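Local coordinates for protein leucyl aminopeptidase (Trypanosoma brucei brucei, PDB 5NTD) that probably removes N-terminal amino acids, leucine among them, from peptides as a manganese-binding M17 aminopeptidase that binds the inhibitor bestatin, at residues G[24-29]-G[184-189]; G[44-49]-G[139-144]. All coordinates share one frame; numbering follows the deposited sequence.

Contact 1 (G[24-29]-G[184-189]); sequences TNVCFT and LQVVFP
With its ring carbon CG turned anti to the carbonyl carbon (chi1 -55°), Phe28 lays its ring alongside Val186, while the extended side chain of Gln185, CG anti to the backbone N (chi1 -177°), runs past Cys27 to Thr29. Both pairings belong to neighbouring parallel strands, 26-29 and 184-188, at one margin of the mixed sheet of the N-terminal, macro-like part of this M17 aminopeptidase. The short strand axes come within 4.6 Å and diverge by 23°.

Five backbone hydrogen bonds join them in the alternating pattern of parallel pairing: Leu184, bridged to Val26, bonds through its N to Asn25 O and through its O to Cys27 N, and the series closes with Phe188 N to Thr29 O at 2.9 Å.

Val26, Phe28, Leu184 and Val186 form an apolar side. Phe28 CD2 touches Val186 CB at 3.6 Å and Phe188 CE2 at 3.7 Å, whereas Val186 CG2 reaches back to Val26 CG1. Val186 CG1 sits over one face of the Phe188 ring, offset toward its rim. Helix 150-158 packs on this face through Ala154, Val157 and Ile153, and Leu199 of helix 196-214 also meets Phe28.

The other face carries Cys27, Gln185 and Thr29. Cys27 SG lies against the CB and CG of Gln185, whose amide nitrogen is bound by Gln38 and Asp142. At the far end of that side chain, Thr29 CG2 rests 3.5 Å from Gln185 OE1.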
ATOM      1  N   THR G  24      42.658 -15.733 -10.894  1.00 26.98           N
ATOM      2  CA  THR G  24      42.481 -14.301 -11.096  1.00 27.19           C
ATOM      3  C   THR G  24      43.100 -13.801 -12.396  1.00 28.23           C
ATOM      4  O   THR G  24      43.981 -14.391 -12.935  1.00 29.30           O
ATOM      5  CB  THR G  24      43.071 -13.460  -9.967  1.00 27.14           C
ATOM      6  OG1 THR G  24      42.808 -12.056 -10.210  1.00 26.25           O
ATOM      7  CG2 THR G  24      44.582 -13.675  -9.852  1.00 27.73           C
ATOM      8  N   ASN G  25      42.583 -12.697 -12.873  1.00 28.94           N
ATOM      9  CA  ASN G  25      43.094 -12.023 -14.068  1.00 29.51           C
ATOM     10  C   ASN G  25      44.113 -10.935 -13.710  1.00 31.16           C
ATOM     11  O   ASN G  25      44.595 -10.217 -14.582  1.00 29.88           O
ATOM     12  CB  ASN G  25      41.933 -11.318 -14.810  1.00 29.48           C
ATOM     13  CG  ASN G  25      41.301 -10.230 -13.941  1.00 28.09           C
ATOM     14  OD1 ASN G  25      41.016 -10.488 -12.788  1.00 27.90           O
ATOM     15  ND2 ASN G  25      41.129  -9.038 -14.464  1.00 28.99           N
ATOM     16  N   VAL G  26      44.379 -10.762 -12.427  1.00 31.81           N
ATOM     17  CA  VAL G  26      45.250  -9.666 -11.962  1.00 31.57           C
ATOM     18  C   VAL G  26      46.616 -10.196 -11.560  1.00 31.65           C
ATOM     19  O   VAL G  26      46.734 -11.203 -10.866  1.00 32.95           O
ATOM     20  CB  VAL G  26      44.631  -8.913 -10.758  1.00 31.47           C
ATOM     21  CG1 VAL G  26      45.423  -7.651 -10.410  1.00 31.29           C
ATOM     22  CG2 VAL G  26      43.189  -8.522 -11.053  1.00 31.64           C
ATOM     23  N   CYS G  27      47.641  -9.481 -11.972  1.00 31.57           N
ATOM     24  CA  CYS G  27      49.002  -9.711 -11.451  1.00 32.63           C
ATOM     25  C   CYS G  27      49.605  -8.384 -10.996  1.00 32.90           C
ATOM     26  O   CYS G  27      49.071  -7.319 -11.236  1.00 31.66           O
ATOM     27  CB  CYS G  27      49.913 -10.387 -12.471  1.00 33.09           C
ATOM     28  SG  CYS G  27      50.064  -9.450 -13.999  1.00 34.91           S
ATOM     29  N   PHE G  28      50.690  -8.487 -10.245  1.00 34.22           N
ATOM     30  CA  PHE G  28      51.269  -7.339  -9.553  1.00 32.44           C
ATOM     31  C   PHE G  28      52.771  -7.292  -9.777  1.00 34.59           C
ATOM     32  O   PHE G  28      53.467  -8.296  -9.699  1.00 32.60           O
ATOM     33  CB  PHE G  28      50.976  -7.392  -8.049  1.00 32.11           C
ATOM     34  CG  PHE G  28      49.516  -7.500  -7.746  1.00 32.94           C
ATOM     35  CD1 PHE G  28      48.894  -8.745  -7.693  1.00 32.52           C
ATOM     36  CD2 PHE G  28      48.738  -6.349  -7.592  1.00 31.96           C
ATOM     37  CE1 PHE G  28      47.528  -8.857  -7.448  1.00 32.58           C
ATOM     38  CE2 PHE G  28      47.390  -6.458  -7.327  1.00 33.92           C
ATOM     39  CZ  PHE G  28      46.774  -7.722  -7.261  1.00 32.74           C
ATOM     40  N   THR G  29      53.254  -6.080  -9.983  1.00 34.72           N
ATOM     41  CA  THR G  29      54.672  -5.842 -10.079  1.00 34.57           C
ATOM     42  C   THR G  29      54.966  -4.435  -9.625  1.00 35.05           C
ATOM     43  O   THR G  29      54.118  -3.772  -9.001  1.00 33.02           O
ATOM     44  CB  THR G  29      55.188  -6.130 -11.510  1.00 36.38           C
ATOM     45  OG1 THR G  29      56.627  -6.066 -11.533  1.00 37.84           O
ATOM     46  CG2 THR G  29      54.612  -5.164 -12.545  1.00 36.50           C
ATOM     47  N   LEU G 184      44.928  -7.783 -16.025  1.00 32.20           N
ATOM     48  CA  LEU G 184      45.372  -6.504 -15.465  1.00 32.05           C
ATOM     49  C   LEU G 184      46.698  -6.657 -14.761  1.00 33.29           C
ATOM     50  O   LEU G 184      46.861  -7.487 -13.869  1.00 33.40           O
ATOM     51  CB  LEU G 184      44.365  -5.946 -14.456  1.00 32.80           C
ATOM     52  CG  LEU G 184      42.935  -5.771 -14.959  1.00 33.24           C
ATOM     53  CD1 LEU G 184      42.043  -5.279 -13.835  1.00 33.46           C
ATOM     54  CD2 LEU G 184      42.865  -4.790 -16.133  1.00 33.62           C
ATOM     55  N   GLN G 185      47.651  -5.842 -15.167  1.00 34.20           N
ATOM     56  CA  GLN G 185      48.963  -5.823 -14.501  1.00 34.15           C
ATOM     57  C   GLN G 185      49.091  -4.538 -13.695  1.00 31.02           C
ATOM     58  O   GLN G 185      49.276  -3.466 -14.246  1.00 29.65           O
ATOM     59  CB  GLN G 185      50.132  -5.948 -15.492  1.00 35.58           C
ATOM     60  CG  GLN G 185      51.493  -5.992 -14.783  1.00 37.47           C
ATOM     61  CD  GLN G 185      52.657  -6.351 -15.694  1.00 38.65           C
ATOM     62  OE1 GLN G 185      53.547  -7.098 -15.285  1.00 40.86           O
ATOM     63  NE2 GLN G 185      52.688  -5.778 -16.891  1.00 38.88           N
ATOM     64  N   VAL G 186      48.997  -4.693 -12.386  1.00 29.29           N
ATOM     65  CA  VAL G 186      49.118  -3.572 -11.474  1.00 29.10           C
ATOM     66  C   VAL G 186      50.611  -3.301 -11.210  1.00 30.35           C
ATOM     67  O   VAL G 186      51.361  -4.175 -10.777  1.00 30.12           O
ATOM     68  CB  VAL G 186      48.419  -3.849 -10.140  1.00 28.84           C
ATOM     69  CG1 VAL G 186      48.660  -2.726  -9.137  1.00 29.04           C
ATOM     70  CG2 VAL G 186      46.930  -4.018 -10.381  1.00 28.85           C
ATOM     71  N   VAL G 187      51.008  -2.068 -11.473  1.00 30.25           N
ATOM     72  CA  VAL G 187      52.401  -1.635 -11.352  1.00 28.76           C
ATOM     73  C   VAL G 187      52.534  -0.624 -10.238  1.00 27.96           C
ATOM     74  O   VAL G 187      52.226   0.546 -10.407  1.00 26.38           O
ATOM     75  CB  VAL G 187      52.919  -1.023 -12.655  1.00 29.67           C
ATOM     76  CG1 VAL G 187      54.428  -0.790 -12.557  1.00 31.01           C
ATOM     77  CG2 VAL G 187      52.628  -1.945 -13.837  1.00 29.80           C
ATOM     78  N   PHE G 188      52.977  -1.105  -9.091  1.00 28.98           N
ATOM     79  CA  PHE G 188      53.213  -0.210  -7.914  1.00 31.00           C
ATOM     80  C   PHE G 188      54.483   0.604  -8.117  1.00 32.09           C
ATOM     81  O   PHE G 188      55.346   0.197  -8.895  1.00 35.06           O
ATOM     82  CB  PHE G 188      53.353  -0.997  -6.624  1.00 31.12           C
ATOM     83  CG  PHE G 188      52.086  -1.702  -6.199  1.00 32.55           C
ATOM     84  CD1 PHE G 188      50.982  -0.980  -5.759  1.00 33.64           C
ATOM     85  CD2 PHE G 188      51.994  -3.100  -6.250  1.00 32.98           C
ATOM     86  CE1 PHE G 188      49.812  -1.625  -5.362  1.00 33.42           C
ATOM     87  CE2 PHE G 188      50.817  -3.753  -5.877  1.00 32.95           C
ATOM     88  CZ  PHE G 188      49.737  -3.013  -5.428  1.00 33.40           C
ATOM     89  N   PRO G 189      54.613   1.739  -7.443  1.00 32.71           N
ATOM     90  CA  PRO G 189      55.883   2.490  -7.518  1.00 36.87           C
ATOM     91  C   PRO G 189      57.113   1.717  -6.994  1.00 41.37           C
ATOM     92  O   PRO G 189      58.166   1.743  -7.602  1.00 44.40           O
ATOM     93  CB  PRO G 189      55.633   3.706  -6.613  1.00 35.15           C
ATOM     94  CG  PRO G 189      54.140   3.809  -6.543  1.00 35.18           C
ATOM     95  CD  PRO G 189      53.650   2.394  -6.557  1.00 33.14           C
TER

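Contact 2 (G[44-49]-G[139-144]); sequences SGLAVL and TTVDVF. Unlike the reference sequence in segment 139-144: Thr139 (reference Ala).
Ser44 and Thr140 make the side-chain hydrogen bond between the two segments: Ser44 OG donates to Thr140 O over 2.7 Å, coming from above the carbonyl plane, 38° out of it. A Ser44 chi1 of 75° sets the hydroxyl between that residue's own backbone N and carbonyl carbon. Ser44 OG also accepts a weak bond from Leu46 N and a shorter one, 2.8 Å, from a water, which in turn bonds Thr139 OG1. Thus a single hydroxyl ties the turn before one strand to the start of the other.

Backbone bonds take over farther along. Val48 N donates to Asp142 O at 2.9 Å, and Val48 O receives Phe144 N at 2.7 Å, so both polar backbone atoms of Val48 are used across the contact. Val48 O also lies at the edge of the Phe144 ring, near its plane. These bonds pair 46-49 with 140-144 as parallel strands in the interior of the six-stranded mixed sheet, within the macro-clan N-terminal domain of the M17 family. On the far side of 46-49, Ala47 and Leu49 bond to the backbone of strand 99-107.

Apolar packing differs between the faces. On that of Val48 and Val143, Val141 CG1 meets both Leu46 CD2 and Val48 CG2, each at 3.9 Å, and helix 120-131 lies against this side through Val127, Ala130 and Leu131. On the other, Leu49 CD1 touches Phe144 CB, the two side chains crossing nearly at a right angle.

Aromatic and charged groups meet at Tyr34, which, like Phe66, makes an edge-to-face contact with the Phe144 ring and whose OH holds OD2 of buried Asp142, while Ser43 OG bonds Asp142 OD1.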
ATOM      1  N   SER G  44      49.988  -3.634 -23.933  1.00 34.80           N
ATOM      2  CA  SER G  44      48.892  -3.493 -24.918  1.00 34.20           C
ATOM      3  C   SER G  44      48.705  -2.050 -25.317  1.00 33.09           C
ATOM      4  O   SER G  44      49.408  -1.169 -24.824  1.00 32.23           O
ATOM      5  CB  SER G  44      47.551  -4.053 -24.361  1.00 34.77           C
ATOM      6  OG  SER G  44      46.951  -3.193 -23.394  1.00 34.58           O
ATOM      7  N   GLY G  45      47.655  -1.809 -26.108  1.00 33.03           N
ATOM      8  CA  GLY G  45      47.265  -0.438 -26.528  1.00 31.20           C
ATOM      9  C   GLY G  45      46.527   0.433 -25.530  1.00 32.05           C
ATOM     10  O   GLY G  45      46.116   1.566 -25.837  1.00 30.88           O
ATOM     11  N   LEU G  46      46.415  -0.056 -24.302  1.00 32.64           N
ATOM     12  CA  LEU G  46      45.821   0.745 -23.230  1.00 33.86           C
ATOM     13  C   LEU G  46      46.711   0.742 -22.007  1.00 33.82           C
ATOM     14  O   LEU G  46      47.187  -0.300 -21.573  1.00 34.49           O
ATOM     15  CB  LEU G  46      44.441   0.190 -22.863  1.00 34.01           C
ATOM     16  CG  LEU G  46      43.719   0.906 -21.739  1.00 34.75           C
ATOM     17  CD1 LEU G  46      43.346   2.344 -22.097  1.00 34.73           C
ATOM     18  CD2 LEU G  46      42.464   0.117 -21.354  1.00 35.55           C
ATOM     19  N   ALA G  47      46.896   1.915 -21.438  1.00 32.34           N
ATOM     20  CA  ALA G  47      47.567   2.027 -20.140  1.00 32.02           C
ATOM     21  C   ALA G  47      46.787   2.943 -19.244  1.00 31.25           C
ATOM     22  O   ALA G  47      46.240   3.968 -19.699  1.00 31.47           O
ATOM     23  CB  ALA G  47      48.985   2.565 -20.300  1.00 33.23           C
ATOM     24  N   VAL G  48      46.783   2.604 -17.962  1.00 30.32           N
ATOM     25  CA  VAL G  48      46.029   3.370 -16.961  1.00 29.18           C
ATOM     26  C   VAL G  48      46.997   3.920 -15.928  1.00 29.08           C
ATOM     27  O   VAL G  48      47.872   3.205 -15.453  1.00 31.03           O
ATOM     28  CB  VAL G  48      44.950   2.502 -16.301  1.00 30.40           C
ATOM     29  CG1 VAL G  48      44.045   3.338 -15.395  1.00 30.44           C
ATOM     30  CG2 VAL G  48      44.118   1.775 -17.344  1.00 31.24           C
ATOM     31  N   LEU G  49      46.803   5.170 -15.577  1.00 28.08           N
ATOM     32  CA  LEU G  49      47.568   5.796 -14.543  1.00 29.09           C
ATOM     33  C   LEU G  49      46.655   6.398 -13.482  1.00 29.18           C
ATOM     34  O   LEU G  49      45.908   7.342 -13.767  1.00 28.55           O
ATOM     35  CB  LEU G  49      48.442   6.916 -15.139  1.00 31.08           C
ATOM     36  CG  LEU G  49      49.251   7.766 -14.131  1.00 31.26           C
ATOM     37  CD1 LEU G  49      50.246   6.914 -13.358  1.00 30.90           C
ATOM     38  CD2 LEU G  49      49.965   8.908 -14.841  1.00 31.64           C
ATOM     39  N   THR G 139      43.588  -9.069 -23.907  1.00 48.16           N
ATOM     40  CA  THR G 139      44.762  -8.216 -23.765  1.00 41.30           C
ATOM     41  C   THR G 139      45.119  -8.060 -22.289  1.00 41.66           C
ATOM     42  O   THR G 139      44.331  -8.347 -21.377  1.00 42.45           O
ATOM     43  CB  THR G 139      44.600  -6.813 -24.371  1.00 42.92           C
ATOM     44  OG1 THR G 139      43.740  -5.994 -23.549  1.00 41.25           O
ATOM     45  CG2 THR G 139      44.041  -6.902 -25.786  1.00 42.86           C
ATOM     46  N   THR G 140      46.343  -7.600 -22.079  1.00 38.94           N
ATOM     47  CA  THR G 140      46.858  -7.250 -20.772  1.00 35.08           C
ATOM     48  C   THR G 140      46.936  -5.746 -20.694  1.00 33.63           C
ATOM     49  O   THR G 140      47.556  -5.104 -21.530  1.00 35.69           O
ATOM     50  CB  THR G 140      48.213  -7.899 -20.516  1.00 34.74           C
ATOM     51  OG1 THR G 140      48.030  -9.318 -20.448  1.00 37.24           O
ATOM     52  CG2 THR G 140      48.784  -7.470 -19.182  1.00 35.84           C
ATOM     53  N   VAL G 141      46.307  -5.185 -19.674  1.00 30.78           N
ATOM     54  CA  VAL G 141      46.317  -3.725 -19.447  1.00 30.68           C
ATOM     55  C   VAL G 141      47.223  -3.384 -18.267  1.00 30.84           C
ATOM     56  O   VAL G 141      47.050  -3.903 -17.163  1.00 30.91           O
ATOM     57  CB  VAL G 141      44.883  -3.163 -19.175  1.00 29.55           C
ATOM     58  CG1 VAL G 141      44.911  -1.673 -18.896  1.00 28.66           C
ATOM     59  CG2 VAL G 141      43.979  -3.466 -20.357  1.00 30.08           C
ATOM     60  N   ASP G 142      48.143  -2.462 -18.499  1.00 31.38           N
ATOM     61  CA  ASP G 142      49.054  -1.996 -17.464  1.00 31.28           C
ATOM     62  C   ASP G 142      48.344  -0.915 -16.658  1.00 30.36           C
ATOM     63  O   ASP G 142      47.898   0.076 -17.188  1.00 29.67           O
ATOM     64  CB  ASP G 142      50.356  -1.451 -18.036  1.00 32.95           C
ATOM     65  CG  ASP G 142      51.146  -2.501 -18.809  1.00 34.41           C
ATOM     66  OD1 ASP G 142      51.185  -3.683 -18.396  1.00 34.11           O
ATOM     67  OD2 ASP G 142      51.769  -2.125 -19.813  1.00 34.70           O
ATOM     68  N   VAL G 143      48.190  -1.185 -15.368  1.00 30.54           N
ATOM     69  CA  VAL G 143      47.579  -0.236 -14.431  1.00 29.44           C
ATOM     70  C   VAL G 143      48.656   0.243 -13.493  1.00 31.14           C
ATOM     71  O   VAL G 143      49.055  -0.424 -12.530  1.00 30.76           O
ATOM     72  CB  VAL G 143      46.405  -0.858 -13.651  1.00 29.41           C
ATOM     73  CG1 VAL G 143      45.687   0.194 -12.841  1.00 29.06           C
ATOM     74  CG2 VAL G 143      45.428  -1.518 -14.604  1.00 29.49           C
ATOM     75  N   PHE G 144      49.101   1.451 -13.764  1.00 33.78           N
ATOM     76  CA  PHE G 144      50.149   2.093 -12.956  1.00 34.33           C
ATOM     77  C   PHE G 144      49.473   2.848 -11.839  1.00 35.78           C
ATOM     78  O   PHE G 144      48.719   3.803 -12.067  1.00 33.75           O
ATOM     79  CB  PHE G 144      50.975   3.075 -13.780  1.00 34.90           C
ATOM     80  CG  PHE G 144      51.849   2.415 -14.812  1.00 36.70           C
ATOM     81  CD1 PHE G 144      51.342   2.040 -16.045  1.00 35.64           C
ATOM     82  CD2 PHE G 144      53.208   2.182 -14.547  1.00 39.14           C
ATOM     83  CE1 PHE G 144      52.154   1.437 -16.984  1.00 35.58           C
ATOM     84  CE2 PHE G 144      54.029   1.582 -15.493  1.00 36.56           C
ATOM     85  CZ  PHE G 144      53.496   1.199 -16.703  1.00 36.45           C
TER
HETATM   86  O   HOH W   1      44.240  -3.480 -23.903  1.00 35.82           O

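How the contacts relate
Contacts 1 and 2 lie in one six-stranded sheet, their centres about 10 Å apart. Across it the strands run 26-30, 183-188, 140-145, 46-52, 99-107, 83-89, so contact 1 holds a strand that is outermost within the chain and contact 2 an interior pair. Strands 183-188 and 140-145 join the two: Val187 N to Val143 O and Val143 N to Gln185 O are probable hydrogen bonds, both 2.8 Å, and Val187 CB packs on Phe144 CD2. Along the chain the order is 24-29, 44-49, 139-144, 184-189, so contact 1 brackets contact 2, bringing the first and the last strand of this sheet along the chain side by side.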